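Local coordinates for glycoside Hydrolase (Bacteroides plebeius, PDB 5T3B), which probably hydrolyses glycosidic bonds as a glycoside hydrolase of family 50, from a subfamily enriched in human gut Bacteroidetes, at residues A[263-266]-A[267-271]; A[466-469]-A[470-474]. All coordinates share one frame; numbering follows the deposited sequence.

Contact 1 of 2, residues A[263-266]-A[267-271]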
ATOM      1  N   ARG A 263       8.118  21.417  -8.422  1.00 21.50           N
ATOM      2  CA  ARG A 263       7.493  20.698  -9.496  1.00 22.35           C
ATOM      3  C   ARG A 263       8.527  19.935 -10.345  1.00 20.07           C
ATOM      4  O   ARG A 263       9.642  20.399 -10.611  1.00 25.70           O
ATOM      5  CB  ARG A 263       6.822  21.662 -10.368  1.00 22.61           C
ATOM      6  CG  ARG A 263       5.686  22.347  -9.683  1.00 25.41           C
ATOM      7  CD  ARG A 263       4.828  23.164 -10.635  1.00 28.41           C
ATOM      8  NE  ARG A 263       5.575  24.210 -11.334  1.00 27.19           N
ATOM      9  CZ  ARG A 263       5.051  25.312 -11.883  1.00 29.21           C
ATOM     10  NH1 ARG A 263       3.726  25.600 -11.857  1.00 38.04           N
ATOM     11  NH2 ARG A 263       5.877  26.125 -12.505  1.00 36.80           N
ATOM     12  N   LEU A 264       8.093  18.805 -10.852  1.00 18.27           N
ATOM     13  CA  LEU A 264       8.931  17.930 -11.646  1.00 17.72           C
ATOM     14  C   LEU A 264       9.402  18.592 -12.922  1.00 16.99           C
ATOM     15  O   LEU A 264      10.593  18.579 -13.254  1.00 19.08           O
ATOM     16  CB  LEU A 264       8.214  16.602 -11.955  1.00 16.71           C
ATOM     17  CG  LEU A 264       9.096  15.541 -12.570  1.00 18.58           C
ATOM     18  CD1 LEU A 264      10.101  14.963 -11.616  1.00 20.13           C
ATOM     19  CD2 LEU A 264       8.231  14.424 -13.111  1.00 19.82           C
ATOM     20  N   LEU A 265       8.461  19.163 -13.639  1.00 16.59           N
ATOM     21  CA  LEU A 265       8.765  19.731 -14.965  1.00 17.40           C
ATOM     22  C   LEU A 265       9.742  20.905 -14.812  1.00 17.90           C
ATOM     23  O   LEU A 265      10.747  20.972 -15.540  1.00 22.51           O
ATOM     24  CB  LEU A 265       7.493  20.143 -15.701  1.00 18.41           C
ATOM     25  CG  LEU A 265       7.611  20.786 -17.065  1.00 18.92           C
ATOM     26  CD1 LEU A 265       8.486  19.940 -17.961  1.00 19.41           C
ATOM     27  CD2 LEU A 265       6.209  20.989 -17.629  1.00 20.22           C
ATOM     28  N   ASP A 266       9.551  21.755 -13.810  1.00 20.56           N
ATOM     29  CA  ASP A 266      10.499  22.847 -13.546  1.00 21.76           C
ATOM     30  C   ASP A 266      11.919  22.342 -13.301  1.00 19.93           C
ATOM     31  O   ASP A 266      12.901  22.830 -13.892  1.00 20.31           O
ATOM     32  CB  ASP A 266      10.111  23.639 -12.308  1.00 25.30           C
ATOM     33  CG  ASP A 266       8.864  24.462 -12.482  1.00 29.48           C
ATOM     34  OD1 ASP A 266       8.245  24.469 -13.544  1.00 45.45           O
ATOM     35  OD2 ASP A 266       8.507  25.127 -11.486  1.00 43.95           O
ATOM     36  N   ARG A 267      12.027  21.305 -12.462  0.50 19.23           N
ATOM     37  CA  ARG A 267      13.340  20.751 -12.142  0.50 17.88           C
ATOM     38  C   ARG A 267      14.003  20.105 -13.385  0.50 19.03           C
ATOM     39  O   ARG A 267      15.210  20.269 -13.572  0.50 21.05           O
ATOM     40  CB  ARG A 267      13.312  19.753 -10.954  0.50 17.97           C
ATOM     41  CG  ARG A 267      13.336  20.407  -9.556  0.50 18.68           C
ATOM     42  CD  ARG A 267      13.065  19.425  -8.400  0.50 14.69           C
ATOM     43  NE  ARG A 267      11.740  18.737  -8.532  0.50 14.70           N
ATOM     44  CZ  ARG A 267      11.423  17.557  -8.007  0.50 13.30           C
ATOM     45  NH1 ARG A 267      12.266  16.860  -7.322  0.50 20.21           N
ATOM     46  NH2 ARG A 267      10.211  17.120  -8.138  0.50 13.23           N
ATOM     47  N   PHE A 268      13.236  19.434 -14.256  1.00 15.42           N
ATOM     48  CA  PHE A 268      13.837  18.839 -15.424  1.00 17.41           C
ATOM     49  C   PHE A 268      14.374  19.949 -16.339  1.00 18.08           C
ATOM     50  O   PHE A 268      15.444  19.809 -16.887  1.00 19.72           O
ATOM     51  CB  PHE A 268      12.865  17.968 -16.201  1.00 15.91           C
ATOM     52  CG  PHE A 268      12.674  16.579 -15.665  1.00 14.97           C
ATOM     53  CD1 PHE A 268      12.905  16.216 -14.352  1.00 18.26           C
ATOM     54  CD2 PHE A 268      12.274  15.593 -16.517  1.00 16.27           C
ATOM     55  CE1 PHE A 268      12.747  14.928 -13.915  1.00 17.37           C
ATOM     56  CE2 PHE A 268      12.021  14.324 -16.047  1.00 15.64           C
ATOM     57  CZ  PHE A 268      12.237  13.985 -14.732  1.00 14.10           C
ATOM     58  N   LEU A 269      13.609  21.026 -16.455  1.00 17.84           N
ATOM     59  CA  LEU A 269      14.033  22.111 -17.364  1.00 19.61           C
ATOM     60  C   LEU A 269      15.271  22.810 -16.880  1.00 20.83           C
ATOM     61  O   LEU A 269      15.959  23.473 -17.683  1.00 24.47           O
ATOM     62  CB  LEU A 269      12.892  23.098 -17.582  1.00 20.93           C
ATOM     63  CG  LEU A 269      11.689  22.594 -18.434  1.00 19.48           C
ATOM     64  CD1 LEU A 269      10.527  23.563 -18.347  1.00 21.04           C
ATOM     65  CD2 LEU A 269      12.102  22.318 -19.849  1.00 21.53           C
ATOM     66  N   LYS A 270      15.486  22.765 -15.555  1.00 19.66           N
ATOM     67  CA  LYS A 270      16.681  23.387 -14.946  1.00 23.99           C
ATOM     68  C   LYS A 270      17.919  22.466 -14.823  1.00 24.37           C
ATOM     69  O   LYS A 270      18.962  22.878 -14.363  1.00 28.87           O
ATOM     70  CB  LYS A 270      16.296  24.023 -13.599  1.00 26.00           C
ATOM     71  CG  LYS A 270      15.293  25.153 -13.653  1.00 32.24           C
ATOM     72  CD  LYS A 270      15.783  26.349 -14.461  1.00 41.62           C
ATOM     73  CE  LYS A 270      15.303  27.684 -13.908  1.00 43.80           C
ATOM     74  NZ  LYS A 270      16.138  28.750 -14.517  1.00 46.06           N
ATOM     75  N   ILE A 271      17.815  21.234 -15.318  1.00 24.12           N
ATOM     76  CA  ILE A 271      18.967  20.322 -15.354  1.00 23.89           C
ATOM     77  C   ILE A 271      20.063  20.993 -16.181  1.00 29.10           C
ATOM     78  O   ILE A 271      19.786  21.478 -17.272  1.00 28.16           O
ATOM     79  CB  ILE A 271      18.599  18.956 -15.952  1.00 22.66           C
ATOM     80  CG1 ILE A 271      17.669  18.174 -14.998  1.00 18.63           C
ATOM     81  CG2 ILE A 271      19.852  18.161 -16.194  1.00 23.23           C
ATOM     82  CD1 ILE A 271      17.101  16.956 -15.682  1.00 19.01           C
TER

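Contact 2 of 2, residues A[466-469]-A[470-474]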
ATOM      1  N   SER A 466      -8.484  -6.779  14.894  1.00  8.72           N
ATOM      2  CA  SER A 466      -9.170  -8.073  14.686  1.00  9.44           C
ATOM      3  C   SER A 466     -10.636  -7.811  14.399  1.00  8.88           C
ATOM      4  O   SER A 466     -11.244  -8.447  13.521  1.00  9.75           O
ATOM      5  CB  SER A 466      -9.045  -8.950  15.944  1.00 11.84           C
ATOM      6  OG  SER A 466      -7.715  -9.333  16.211  1.00 14.23           O
ATOM      7  N   ASP A 467     -11.272  -6.913  15.185  1.00  9.01           N
ATOM      8  CA  ASP A 467     -12.690  -6.698  15.049  1.00  9.68           C
ATOM      9  C   ASP A 467     -13.049  -6.231  13.620  1.00  9.57           C
ATOM     10  O   ASP A 467     -14.047  -6.658  13.041  1.00 10.43           O
ATOM     11  CB  ASP A 467     -13.197  -5.697  16.092  1.00 10.41           C
ATOM     12  CG  ASP A 467     -13.170  -6.275  17.497  1.00 12.30           C
ATOM     13  OD1 ASP A 467     -13.256  -7.530  17.683  1.00 13.76           O
ATOM     14  OD2 ASP A 467     -13.120  -5.406  18.396  1.00 13.47           O
ATOM     15  N   ILE A 468     -12.194  -5.365  13.044  1.00  8.98           N
ATOM     16  CA  ILE A 468     -12.364  -5.007  11.631  1.00  8.81           C
ATOM     17  C   ILE A 468     -12.032  -6.168  10.686  1.00  7.71           C
ATOM     18  O   ILE A 468     -12.809  -6.548   9.811  1.00  8.91           O
ATOM     19  CB  ILE A 468     -11.528  -3.762  11.255  1.00  8.97           C
ATOM     20  CG1 ILE A 468     -12.007  -2.532  12.003  1.00 10.13           C
ATOM     21  CG2 ILE A 468     -11.415  -3.579   9.733  1.00  9.12           C
ATOM     22  CD1 ILE A 468     -13.249  -1.933  11.395  1.00 11.56           C
ATOM     23  N   ASN A 469     -10.834  -6.690  10.865  1.00  8.10           N
ATOM     24  CA  ASN A 469     -10.271  -7.604   9.876  1.00  8.04           C
ATOM     25  C   ASN A 469     -11.094  -8.863   9.741  1.00  8.19           C
ATOM     26  O   ASN A 469     -11.256  -9.407   8.649  1.00  9.31           O
ATOM     27  CB  ASN A 469      -8.851  -7.986  10.236  1.00  8.57           C
ATOM     28  CG  ASN A 469      -7.897  -6.839  10.094  1.00  8.30           C
ATOM     29  OD1 ASN A 469      -8.175  -5.785   9.563  1.00  9.04           O
ATOM     30  ND2 ASN A 469      -6.674  -7.100  10.575  1.00  9.70           N
ATOM     31  N   TRP A 470     -11.643  -9.332  10.869  1.00  8.76           N
ATOM     32  CA  TRP A 470     -12.496 -10.531  10.816  1.00  9.66           C
ATOM     33  C   TRP A 470     -13.807 -10.290  10.057  1.00  9.50           C
ATOM     34  O   TRP A 470     -14.449 -11.222   9.612  1.00 11.01           O
ATOM     35  CB  TRP A 470     -12.913 -10.934  12.217  1.00 10.20           C
ATOM     36  CG  TRP A 470     -11.845 -11.426  13.125  1.00  9.70           C
ATOM     37  CD1 TRP A 470     -10.592 -11.879  12.812  1.00 10.08           C
ATOM     38  CD2 TRP A 470     -11.959 -11.542  14.553  1.00 10.78           C
ATOM     39  NE1 TRP A 470      -9.951 -12.292  13.942  1.00 10.53           N
ATOM     40  CE2 TRP A 470     -10.752 -12.083  15.033  1.00 10.55           C
ATOM     41  CE3 TRP A 470     -12.976 -11.207  15.471  1.00 12.94           C
ATOM     42  CZ2 TRP A 470     -10.534 -12.299  16.418  1.00 13.32           C
ATOM     43  CZ3 TRP A 470     -12.743 -11.397  16.815  1.00 14.78           C
ATOM     44  CH2 TRP A 470     -11.559 -11.921  17.277  1.00 14.66           C
ATOM     45  N   ASN A 471     -14.217  -9.033   9.999  1.00  9.21           N
ATOM     46  CA  ASN A 471     -15.548  -8.622   9.555  1.00  8.86           C
ATOM     47  C   ASN A 471     -15.573  -7.896   8.201  1.00  8.56           C
ATOM     48  O   ASN A 471     -16.638  -7.438   7.785  1.00  9.55           O
ATOM     49  CB  ASN A 471     -16.240  -7.779  10.654  1.00  9.98           C
ATOM     50  CG  ASN A 471     -16.610  -8.636  11.807  1.00  9.65           C
ATOM     51  OD1 ASN A 471     -15.940  -8.686  12.880  1.00 12.49           O
ATOM     52  ND2 ASN A 471     -17.569  -9.446  11.576  1.00  8.36           N
ATOM     53  N   VAL A 472     -14.428  -7.792   7.512  1.00  8.55           N
ATOM     54  CA  VAL A 472     -14.419  -7.017   6.303  1.00  9.34           C
ATOM     55  C   VAL A 472     -15.483  -7.446   5.287  1.00  9.01           C
ATOM     56  O   VAL A 472     -16.073  -6.606   4.592  1.00  9.96           O
ATOM     57  CB  VAL A 472     -13.038  -6.905   5.624  1.00  8.63           C
ATOM     58  CG1 VAL A 472     -12.077  -6.120   6.485  1.00  8.53           C
ATOM     59  CG2 VAL A 472     -12.470  -8.291   5.274  1.00  9.40           C
ATOM     60  N   TYR A 473     -15.678  -8.754   5.148  1.00  9.57           N
ATOM     61  CA  TYR A 473     -16.587  -9.225   4.115  1.00  9.96           C
ATOM     62  C   TYR A 473     -18.048  -8.842   4.429  1.00 10.16           C
ATOM     63  O   TYR A 473     -18.801  -8.426   3.563  1.00 11.53           O
ATOM     64  CB  TYR A 473     -16.420 -10.735   3.898  1.00  9.94           C
ATOM     65  CG  TYR A 473     -15.019 -11.132   3.501  1.00 10.36           C
ATOM     66  CD1 TYR A 473     -14.521 -10.841   2.238  1.00  9.02           C
ATOM     67  CD2 TYR A 473     -14.143 -11.701   4.394  1.00 10.14           C
ATOM     68  CE1 TYR A 473     -13.235 -11.211   1.849  1.00  9.06           C
ATOM     69  CE2 TYR A 473     -12.859 -12.043   4.053  1.00 10.30           C
ATOM     70  CZ  TYR A 473     -12.371 -11.773   2.777  1.00  9.25           C
ATOM     71  OH  TYR A 473     -11.118 -12.094   2.355  1.00  9.72           O
ATOM     72  N   ASN A 474     -18.428  -8.983   5.705  1.00  9.98           N
ATOM     73  CA  ASN A 474     -19.799  -8.608   6.067  1.00 10.56           C
ATOM     74  C   ASN A 474     -19.990  -7.081   6.223  1.00 10.45           C
ATOM     75  O   ASN A 474     -21.077  -6.564   5.987  1.00 12.39           O
ATOM     76  CB  ASN A 474     -20.322  -9.418   7.209  1.00 11.87           C
ATOM     77  CG  ASN A 474     -19.652  -9.123   8.534  1.00 11.67           C
ATOM     78  OD1 ASN A 474     -19.824  -8.020   9.097  1.00 11.76           O
ATOM     79  ND2 ASN A 474     -18.876 -10.050   9.021  1.00 11.67           N
TER

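Contact 1 of 2, residues A[263-266]-A[267-271]
The carbonyl O of Arg263, at the N-cap of the short helix 264-269, accepts the backbone N of Arg267 at 3.2 Å and, in the modelled one of two conformers, a weak but nearly straight bond (170°) from NE of the same residue at 3.4 Å. In that conformer Arg267 doubles back on the turn that precedes it, its chain bent at chi3 (-58°), while NH1 forms a salt bridge with Asp256. Leu264 comes next. Its CG lies over one face of the Phe268 ring, 4.3 Å from the centroid in a CH-pi contact, and CD1 reaches CE1 of Phe268, 3.5 Å away. With CG opposite the backbone N (chi1 -170°), the isobutyl group is laid over the ring one turn on. Leu265 repeats this i to i+4 spacing more loosely, its CD1 4.2 Å from CD1 of Leu269. Asp266 gives its carbonyl O to the N of Lys270 at 3.1 Å and its carboxylate to Arg263, whose guanidinium grips it side-on: NH2 meets the syn lone pair of OD2 at 3.0 Å, whereas NE approaches OD2 from above the carboxylate plane. NH1 of Arg263 forms a salt bridge with Asp300. Replacing Asp266 with an alanine would probably leave both NE and NH2 of Arg263 without their carboxylate partner and the guanidinium freer to turn. The chemistry is therefore two-sided: ionic pairs tie down the polar first turn, while Leu264, Leu265 and Phe268 pack toward helices 277-288 and 300-324, and Leu269 against Val298.

Contact 2 of 2, residues A[466-469]-A[470-474]
Trp470 lays its indole over the last turn of helix 459-469, with the carbonyl O of Ser466 3.0 Å above the ring plane and offset toward the rim. CB of Ser466 adds a CH-pi contact, 3.9 Å from the centroid of the six-membered ring and 22° off its normal. The same carbonyl O accepts the backbone N of Trp470 at 2.8 Å. Chi1 of -67° sets CG beside the backbone N and opposite the carbonyl carbon, turning the indole back along the preceding turn, while NE1 bonds to Glu158 O. OD1 of Asp467 stands obliquely 4.0 Å from CZ3 of Trp470, the carboxylate and ring planes 71° apart; its stronger partners are Gln71 NE2 at OD1 and Lys463, in a salt bridge, at OD2. Asn471 then tightens the turn, its N bonding to Ile468 O at 2.9 Å from well above the carbonyl plane. Val472 lies in helix 472-480; its CG1 is 4.2 Å from CG2 of Ile468, the two side chains crossing at about a right angle. The segment joins helices 459-469 and 472-480: Ile468 packs on helix 412-427, Ile468 and Val472 both touch Trp435 of strand 432-437, Val472 also rests on strand 120-126, and Trp470 stacks with Tyr79 of helix 76-82.

Both contacts are local, between neighbours along the chain, but they occupy opposite sides of the chain's centre, with their own centres 45 Å apart and nearest atoms about 34 Å apart. They share no secondary-structure element. Contact 1 is built on one short helix and its N-cap, is partly buried and sits farther out, about 28 Å from the chain centre to its own; contact 2, about 19 Å out, is buried and joins two consecutive helices. Their chemistry follows: at 263-271 partly exposed charged pairs accompany buried apolar side chains, whereas at 466-474 an aromatic ring covers a backbone carbonyl and most polar groups find partners in adjoining loops, helices and strands.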